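Local coordinates for protein deoxyhypusine synthase, putative (Entamoeba histolytica, PDB 7L9R) that probably catalyses the NAD-dependent first step of hypusine formation, as a deoxyhypusine synthase, and assembles from four chains, at residues B[196-201]-B[209-214]; B[93-98]-B[125-130]. One frame throughout, in Å; residues are numbered along the deposited sequence.

Interaction 1: B[196-201]-B[209-214]; sequences MGERLN and WAAKNN
Glu198 and Gly197 face Ala211 where helix 189-200 passes helix 206-212. In Glu198, CB starts 4.9 Å from Ala211 CB and takes little part. CG comes closest, at 3.8 Å from Ala211 CB, because it stands anti to the carbonyl carbon and beside the backbone N (chi1 -59°), which swings it toward the second helix. Beyond CG the chain runs on extended (chi2 169°), past the methyl instead of over it: CD is 4.7 Å from Ala211 CB, and the carboxylate makes no bond to 209-214. The exposed acid thus contributes its aliphatic stem to the contact.

Ala211 CB carries the second helix's side of this small contact (105 Å² buried in all) and points toward the other helix. It lies 4.1 Å from Glu198 N and 4.3 Å from Gly197 C, so it faces main chain at Gly197, which has no side chain, and is flanked by the Glu198 stem. The backbones can therefore come close, with Gly197 CA and Ala211 CA 5.6 Å apart. Gly197 O is hydrogen-bonded to Thr208 OG1, a polar tie beside the apolar contact, and also accepts from Asn201 N. Asn201 then leaves the helix with positive phi (54°), starting the short loop 201-205. The contact thus pairs two consecutive helices within the helical connection between parallel strands 117-120 and 216-218 of a Rossmann-like sheet.

Interaction 2: B[93-98]-B[125-130]; sequences FTSEMM and IETDIM
Met98 and Thr127 meet through a methyl contact between the short helix 95-99 and helix 124-130. Thr127 CG2 lies 3.6 Å from Met98 O and 4.2 Å from Met98 CB. It reaches them because it stands anti to its own backbone N, on a CB that points at the other helix. Further along, Met98 bends at chi2 and its CE comes 3.7 Å from Asp128 CB, but this methionine is modelled in two conformers, which leaves the position of its tip doubtful.

Polar groups are close to one another here without bonding across the contact. Ser95 OG and Thr127 OG1 are 4.4 Å apart, too far for a hydrogen bond, and the Thr127 hydroxyl is bonded to Gly123 O, one turn back in its own chain. Met98 O, besides touching the Thr127 methyl, accepts from Lys131 NZ. At the start of helix 95-99, Thr94 is the N-cap, and its OG1 takes a weak bond from Met97 N at 3.4 Å.

Charge enters through Asp128, whose partners lie outside both segments. Its OD1 forms a salt bridge with Arg103 NE and also accepts from Val206 N, while OD2 accepts from Ile207 N, so three donors grip the buried carboxylate and restrain its rotation. Arg103 and the amides at the start of helix 206-212 would be expected to favour its ionised form. The chemistry implies that 93-98 and 125-130 meet by van der Waals contact, the Thr127 methyl on Met98 O and CB, with the Met98 end adding to it in the conformer described, while the Thr127 hydroxyl, the Asp128 carboxylate and Met98 O find their hydrogen-bond partners elsewhere in the chain.

In the fold
Interactions 1 and 2 have centres about 15 Å apart and meet through side chains: Met196 CE is 4.1 Å from Ile125 CG2, and Leu200 CD2 is 4.1 Å from Ile129 CG1. Helix 189-200 thus packs on helix 124-130 as well as on helix 206-212, which also meets interaction 2 through Asp128. Strand order 3-2-1-4-5-6 in the parallel sheet matches a Rossmann-like fold. Interaction 2 joins the helices that follow neighbouring strands 87-93 and 117-120, at the C-terminal ends of the strands, where such folds commonly hold NAD; interaction 1 lies further along the connection to 216-218 that helix 124-130 begins.

Interaction 1: B[196-201]-B[209-214]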
ATOM      1  N   MET B 196      35.893  -7.062  -8.794  1.00 47.89           N
ATOM      2  CA  MET B 196      35.298  -6.261  -9.862  1.00 49.99           C
ATOM      3  C   MET B 196      35.642  -4.784  -9.694  1.00 55.99           C
ATOM      4  O   MET B 196      35.974  -4.100 -10.672  1.00 52.10           O
ATOM      5  CB  MET B 196      33.779  -6.471  -9.888  1.00 43.95           C
ATOM      6  CG  MET B 196      33.348  -7.786 -10.541  1.00 51.89           C
ATOM      7  SD  MET B 196      31.559  -8.052 -10.749  1.00 50.41           S
ATOM      8  CE  MET B 196      31.061  -8.614  -9.117  1.00 45.94           C
ATOM      9  N   GLY B 197      35.595  -4.281  -8.458  1.00 51.42           N
ATOM     10  CA  GLY B 197      35.969  -2.899  -8.219  1.00 51.75           C
ATOM     11  C   GLY B 197      37.397  -2.611  -8.634  1.00 53.76           C
ATOM     12  O   GLY B 197      37.671  -1.598  -9.278  1.00 48.07           O
ATOM     13  N   GLU B 198      38.324  -3.511  -8.287  1.00 53.02           N
ATOM     14  CA  GLU B 198      39.716  -3.340  -8.688  1.00 58.18           C
ATOM     15  C   GLU B 198      39.870  -3.438 -10.198  1.00 59.15           C
ATOM     16  O   GLU B 198      40.670  -2.712 -10.795  1.00 58.85           O
ATOM     17  CB  GLU B 198      40.602  -4.378  -7.997  1.00 53.04           C
ATOM     18  CG  GLU B 198      40.559  -4.310  -6.476  1.00 67.27           C
ATOM     19  CD  GLU B 198      41.217  -5.508  -5.792  1.00 85.57           C
ATOM     20  OE1 GLU B 198      41.237  -6.618  -6.379  1.00 82.47           O
ATOM     21  OE2 GLU B 198      41.725  -5.326  -4.661  1.00 84.13           O
ATOM     22  N   ARG B 199      39.121  -4.341 -10.832  1.00 65.57           N
ATOM     23  CA  ARG B 199      39.228  -4.502 -12.277  1.00 61.14           C
ATOM     24  C   ARG B 199      38.643  -3.300 -13.011  1.00 56.44           C
ATOM     25  O   ARG B 199      39.193  -2.857 -14.024  1.00 54.41           O
ATOM     26  CB  ARG B 199      38.521  -5.790 -12.701  1.00 62.94           C
ATOM     27  CG  ARG B 199      38.680  -6.144 -14.163  1.00 62.44           C
ATOM     28  CD  ARG B 199      37.744  -7.285 -14.545  1.00 67.61           C
ATOM     29  NE  ARG B 199      38.030  -7.777 -15.885  1.00 69.27           N
ATOM     30  CZ  ARG B 199      38.826  -8.803 -16.148  1.00 80.43           C
ATOM     31  NH1 ARG B 199      39.417  -9.483 -15.179  1.00 82.22           N
ATOM     32  NH2 ARG B 199      39.054  -9.140 -17.416  1.00 84.73           N
ATOM     33  N   LEU B 200      37.521  -2.772 -12.518  1.00 52.44           N
ATOM     34  CA  LEU B 200      36.854  -1.661 -13.188  1.00 54.32           C
ATOM     35  C   LEU B 200      37.709  -0.398 -13.146  1.00 59.32           C
ATOM     36  O   LEU B 200      37.879   0.283 -14.165  1.00 51.22           O
ATOM     37  CB  LEU B 200      35.496  -1.412 -12.536  1.00 51.81           C
ATOM     38  CG  LEU B 200      34.618  -0.339 -13.170  1.00 54.33           C
ATOM     39  CD1 LEU B 200      34.269  -0.728 -14.603  1.00 52.13           C
ATOM     40  CD2 LEU B 200      33.367  -0.119 -12.338  1.00 47.36           C
ATOM     41  N   ASN B 201      38.252  -0.073 -11.971  1.00 54.26           N
ATOM     42  CA  ASN B 201      39.217   1.012 -11.806  1.00 55.74           C
ATOM     43  C   ASN B 201      38.676   2.323 -12.373  1.00 55.25           C
ATOM     44  O   ASN B 201      39.317   2.996 -13.181  1.00 59.22           O
ATOM     45  CB  ASN B 201      40.551   0.644 -12.444  1.00 54.37           C
ATOM     46  CG  ASN B 201      41.662   1.600 -12.067  1.00 62.98           C
ATOM     47  OD1 ASN B 201      41.681   2.158 -10.968  1.00 64.02           O
ATOM     48  ND2 ASN B 201      42.593   1.802 -12.987  1.00 61.75           N
ATOM     49  N   TRP B 209      35.703   2.503  -5.432  1.00 49.87           N
ATOM     50  CA  TRP B 209      36.057   3.173  -4.185  1.00 52.19           C
ATOM     51  C   TRP B 209      35.864   2.264  -2.978  1.00 51.37           C
ATOM     52  O   TRP B 209      36.555   2.430  -1.968  1.00 54.36           O
ATOM     53  CB  TRP B 209      35.244   4.455  -4.025  1.00 48.26           C
ATOM     54  CG  TRP B 209      35.831   5.625  -4.773  1.00 54.36           C
ATOM     55  CD1 TRP B 209      35.371   6.168  -5.935  1.00 46.88           C
ATOM     56  CD2 TRP B 209      36.991   6.383  -4.407  1.00 50.41           C
ATOM     57  NE1 TRP B 209      36.165   7.213  -6.315  1.00 56.50           N
ATOM     58  CE2 TRP B 209      37.169   7.371  -5.395  1.00 56.11           C
ATOM     59  CE3 TRP B 209      37.894   6.323  -3.341  1.00 56.16           C
ATOM     60  CZ2 TRP B 209      38.215   8.297  -5.352  1.00 52.14           C
ATOM     61  CZ3 TRP B 209      38.940   7.251  -3.297  1.00 62.02           C
ATOM     62  CH2 TRP B 209      39.085   8.224  -4.295  1.00 54.55           C
ATOM     63  N   ALA B 210      34.927   1.315  -3.049  1.00 47.90           N
ATOM     64  CA  ALA B 210      34.787   0.371  -1.947  1.00 49.74           C
ATOM     65  C   ALA B 210      36.000  -0.543  -1.854  1.00 52.39           C
ATOM     66  O   ALA B 210      36.471  -0.852  -0.753  1.00 48.60           O
ATOM     67  CB  ALA B 210      33.506  -0.439  -2.101  1.00 41.94           C
ATOM     68  N   ALA B 211      36.523  -0.976  -3.001  1.00 44.46           N
ATOM     69  CA  ALA B 211      37.733  -1.785  -2.990  1.00 49.34           C
ATOM     70  C   ALA B 211      38.932  -0.969  -2.520  1.00 59.56           C
ATOM     71  O   ALA B 211      39.774  -1.475  -1.768  1.00 58.61           O
ATOM     72  CB  ALA B 211      37.984  -2.379  -4.375  1.00 44.28           C
ATOM     73  N   LYS B 212      39.026   0.301  -2.943  1.00 53.60           N
ATOM     74  CA  LYS B 212      40.143   1.137  -2.506  1.00 57.07           C
ATOM     75  C   LYS B 212      40.150   1.317  -0.993  1.00 59.92           C
ATOM     76  O   LYS B 212      41.199   1.191  -0.351  1.00 69.46           O
ATOM     77  CB  LYS B 212      40.101   2.512  -3.181  1.00 71.43           C
ATOM     78  CG  LYS B 212      40.748   2.603  -4.556  1.00 72.20           C
ATOM     79  CD  LYS B 212      41.308   4.027  -4.785  1.00 93.18           C
ATOM     80  CE  LYS B 212      41.325   4.431  -6.262  1.00 93.56           C
ATOM     81  NZ  LYS B 212      40.136   5.262  -6.652  1.00 79.93           N
ATOM     82  N   ASN B 213      38.989   1.593  -0.397  1.00 56.35           N
ATOM     83  CA  ASN B 213      38.916   1.907   1.024  1.00 58.96           C
ATOM     84  C   ASN B 213      38.489   0.717   1.874  1.00 60.91           C
ATOM     85  O   ASN B 213      38.135   0.897   3.045  1.00 58.42           O
ATOM     86  CB  ASN B 213      37.989   3.102   1.257  1.00 60.89           C
ATOM     87  CG  ASN B 213      38.491   4.358   0.576  1.00 62.74           C
ATOM     88  OD1 ASN B 213      39.691   4.508   0.362  1.00 66.25           O
ATOM     89  ND2 ASN B 213      37.585   5.271   0.252  1.00 61.50           N
ATOM     90  N   ASN B 214      38.550  -0.493   1.320  1.00 56.32           N
ATOM     91  CA  ASN B 214      38.285  -1.716   2.071  1.00 57.83           C
ATOM     92  C   ASN B 214      36.924  -1.648   2.752  1.00 60.18           C
ATOM     93  O   ASN B 214      36.763  -1.969   3.932  1.00 63.08           O
ATOM     94  CB  ASN B 214      39.394  -1.992   3.086  1.00 55.30           C
ATOM     95  CG  ASN B 214      40.740  -2.143   2.430  1.00 68.60           C
ATOM     96  OD1 ASN B 214      41.716  -1.502   2.822  1.00 76.94           O
ATOM     97  ND2 ASN B 214      40.800  -2.987   1.410  1.00 78.37           N
TER

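Interaction 2: B[93-98]-B[125-130]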
ATOM      1  N   PHE B  93      20.962  -0.474   0.619  1.00 43.78           N
ATOM      2  CA  PHE B  93      20.135   0.178  -0.384  1.00 43.94           C
ATOM      3  C   PHE B  93      19.776  -0.828  -1.465  1.00 45.81           C
ATOM      4  O   PHE B  93      20.446  -1.851  -1.643  1.00 42.66           O
ATOM      5  CB  PHE B  93      20.819   1.416  -0.989  1.00 43.70           C
ATOM      6  CG  PHE B  93      22.191   1.161  -1.558  1.00 44.49           C
ATOM      7  CD1 PHE B  93      22.346   0.561  -2.804  1.00 44.30           C
ATOM      8  CD2 PHE B  93      23.326   1.569  -0.873  1.00 43.96           C
ATOM      9  CE1 PHE B  93      23.608   0.343  -3.338  1.00 44.31           C
ATOM     10  CE2 PHE B  93      24.590   1.354  -1.401  1.00 41.62           C
ATOM     11  CZ  PHE B  93      24.732   0.741  -2.636  1.00 42.67           C
ATOM     12  N   THR B  94      18.690  -0.538  -2.171  1.00 50.91           N
ATOM     13  CA  THR B  94      18.212  -1.437  -3.208  1.00 47.95           C
ATOM     14  C   THR B  94      18.895  -1.138  -4.535  1.00 49.95           C
ATOM     15  O   THR B  94      19.462  -0.060  -4.757  1.00 43.58           O
ATOM     16  CB  THR B  94      16.699  -1.331  -3.391  1.00 44.49           C
ATOM     17  OG1 THR B  94      16.354   0.008  -3.768  1.00 52.86           O
ATOM     18  CG2 THR B  94      15.987  -1.682  -2.112  1.00 48.97           C
ATOM     19  N   SER B  95      18.821  -2.125  -5.425  1.00 44.15           N
ATOM     20  CA  SER B  95      19.280  -1.943  -6.793  1.00 45.68           C
ATOM     21  C   SER B  95      18.569  -0.772  -7.466  1.00 48.21           C
ATOM     22  O   SER B  95      19.160  -0.088  -8.310  1.00 50.04           O
ATOM     23  CB  SER B  95      19.062  -3.250  -7.565  1.00 47.27           C
ATOM     24  OG  SER B  95      19.062  -3.043  -8.963  1.00 59.81           O
ATOM     25  N   GLU B  96      17.311  -0.509  -7.086  1.00 50.59           N
ATOM     26  CA  GLU B  96      16.572   0.614  -7.661  1.00 49.79           C
ATOM     27  C   GLU B  96      17.225   1.949  -7.316  1.00 46.06           C
ATOM     28  O   GLU B  96      17.241   2.866  -8.144  1.00 49.84           O
ATOM     29  CB  GLU B  96      15.110   0.584  -7.191  1.00 60.65           C
ATOM     30  CG  GLU B  96      14.223   1.688  -7.784  1.00 78.90           C
ATOM     31  CD  GLU B  96      13.079   2.122  -6.854  1.00 89.29           C
ATOM     32  OE1 GLU B  96      13.253   2.061  -5.615  1.00 93.00           O
ATOM     33  OE2 GLU B  96      12.016   2.553  -7.361  1.00 71.92           O
ATOM     34  N   MET B  97      17.748   2.090  -6.092  1.00 46.77           N
ATOM     35  CA  MET B  97      18.473   3.310  -5.742  1.00 46.65           C
ATOM     36  C   MET B  97      19.713   3.491  -6.609  1.00 51.70           C
ATOM     37  O   MET B  97      20.066   4.624  -6.965  1.00 48.38           O
ATOM     38  CB  MET B  97      18.884   3.311  -4.268  1.00 42.81           C
ATOM     39  CG  MET B  97      18.001   2.531  -3.340  1.00 60.11           C
ATOM     40  SD  MET B  97      16.842   3.543  -2.430  1.00 66.84           S
ATOM     41  CE  MET B  97      15.797   4.178  -3.729  1.00 57.07           C
ATOM     42  N   MET B  98      20.410   2.391  -6.928  1.00 47.34           N
ATOM     43  CA  MET B  98      21.599   2.486  -7.769  0.53 46.08           C
ATOM     44  C   MET B  98      21.262   3.020  -9.153  1.00 50.18           C
ATOM     45  O   MET B  98      22.101   3.667  -9.798  1.00 47.42           O
ATOM     46  CB  MET B  98      22.272   1.120  -7.887  0.53 45.15           C
ATOM     47  CG  MET B  98      23.331   0.843  -6.840  0.53 45.01           C
ATOM     48  SD  MET B  98      24.840   1.787  -7.125  0.53 47.92           S
ATOM     49  CE  MET B  98      26.043   0.709  -6.359  0.53 50.72           C
ATOM     50  N   ILE B 125      25.213  -4.007  -8.334  1.00 42.93           N
ATOM     51  CA  ILE B 125      26.606  -3.954  -8.760  1.00 45.46           C
ATOM     52  C   ILE B 125      26.698  -3.755 -10.270  1.00 47.12           C
ATOM     53  O   ILE B 125      27.526  -2.975 -10.761  1.00 47.17           O
ATOM     54  CB  ILE B 125      27.353  -5.222  -8.295  1.00 41.48           C
ATOM     55  CG1 ILE B 125      27.262  -5.359  -6.772  1.00 40.65           C
ATOM     56  CG2 ILE B 125      28.804  -5.193  -8.735  1.00 45.32           C
ATOM     57  CD1 ILE B 125      27.688  -4.105  -6.013  1.00 40.36           C
ATOM     58  N   GLU B 126      25.851  -4.449 -11.030  1.00 43.05           N
ATOM     59  CA  GLU B 126      25.929  -4.353 -12.484  1.00 45.26           C
ATOM     60  C   GLU B 126      25.498  -2.975 -12.973  1.00 44.11           C
ATOM     61  O   GLU B 126      26.001  -2.494 -13.996  1.00 45.20           O
ATOM     62  CB  GLU B 126      25.080  -5.450 -13.128  1.00 49.79           C
ATOM     63  CG  GLU B 126      25.485  -6.860 -12.717  1.00 51.34           C
ATOM     64  CD  GLU B 126      24.675  -7.394 -11.537  1.00 48.52           C
ATOM     65  OE1 GLU B 126      24.463  -6.640 -10.560  1.00 44.33           O
ATOM     66  OE2 GLU B 126      24.260  -8.572 -11.590  1.00 47.39           O
ATOM     67  N   THR B 127      24.576  -2.331 -12.254  1.00 41.06           N
ATOM     68  CA  THR B 127      24.183  -0.964 -12.586  1.00 48.29           C
ATOM     69  C   THR B 127      25.340   0.005 -12.376  1.00 43.07           C
ATOM     70  O   THR B 127      25.579   0.883 -13.213  1.00 44.84           O
ATOM     71  CB  THR B 127      22.978  -0.560 -11.739  1.00 42.93           C
ATOM     72  OG1 THR B 127      21.911  -1.476 -11.993  1.00 45.04           O
ATOM     73  CG2 THR B 127      22.514   0.863 -12.047  1.00 39.94           C
ATOM     74  N   ASP B 128      26.079  -0.157 -11.272  1.00 40.29           N
ATOM     75  CA  ASP B 128      27.227   0.702 -10.997  1.00 42.71           C
ATOM     76  C   ASP B 128      28.277   0.571 -12.095  1.00 52.58           C
ATOM     77  O   ASP B 128      28.824   1.578 -12.568  1.00 46.88           O
ATOM     78  CB  ASP B 128      27.799   0.342  -9.624  1.00 40.76           C
ATOM     79  CG  ASP B 128      28.922   1.270  -9.173  1.00 50.65           C
ATOM     80  OD1 ASP B 128      28.772   2.511  -9.280  1.00 42.32           O
ATOM     81  OD2 ASP B 128      29.949   0.750  -8.674  1.00 43.17           O
ATOM     82  N   ILE B 129      28.529  -0.666 -12.542  1.00 45.93           N
ATOM     83  CA  ILE B 129      29.440  -0.922 -13.655  1.00 42.95           C
ATOM     84  C   ILE B 129      28.887  -0.332 -14.947  1.00 51.92           C
ATOM     85  O   ILE B 129      29.609   0.320 -15.713  1.00 53.86           O
ATOM     86  CB  ILE B 129      29.685  -2.435 -13.803  1.00 44.88           C
ATOM     87  CG1 ILE B 129      30.419  -2.996 -12.585  1.00 49.72           C
ATOM     88  CG2 ILE B 129      30.435  -2.746 -15.097  1.00 45.16           C
ATOM     89  CD1 ILE B 129      30.465  -4.517 -12.553  1.00 47.29           C
ATOM     90  N   MET B 130      27.601  -0.574 -15.216  1.00 50.25           N
ATOM     91  CA  MET B 130      26.985  -0.134 -16.464  1.00 48.35           C
ATOM     92  C   MET B 130      27.080   1.378 -16.633  1.00 48.20           C
ATOM     93  O   MET B 130      27.334   1.872 -17.737  1.00 51.21           O
ATOM     94  CB  MET B 130      25.525  -0.596 -16.496  1.00 44.93           C
ATOM     95  CG  MET B 130      24.783  -0.278 -17.774  1.00 59.10           C
ATOM     96  SD  MET B 130      23.092  -0.922 -17.785  1.00 70.38           S
ATOM     97  CE  MET B 130      23.341  -2.575 -17.148  1.00 66.76           C
TER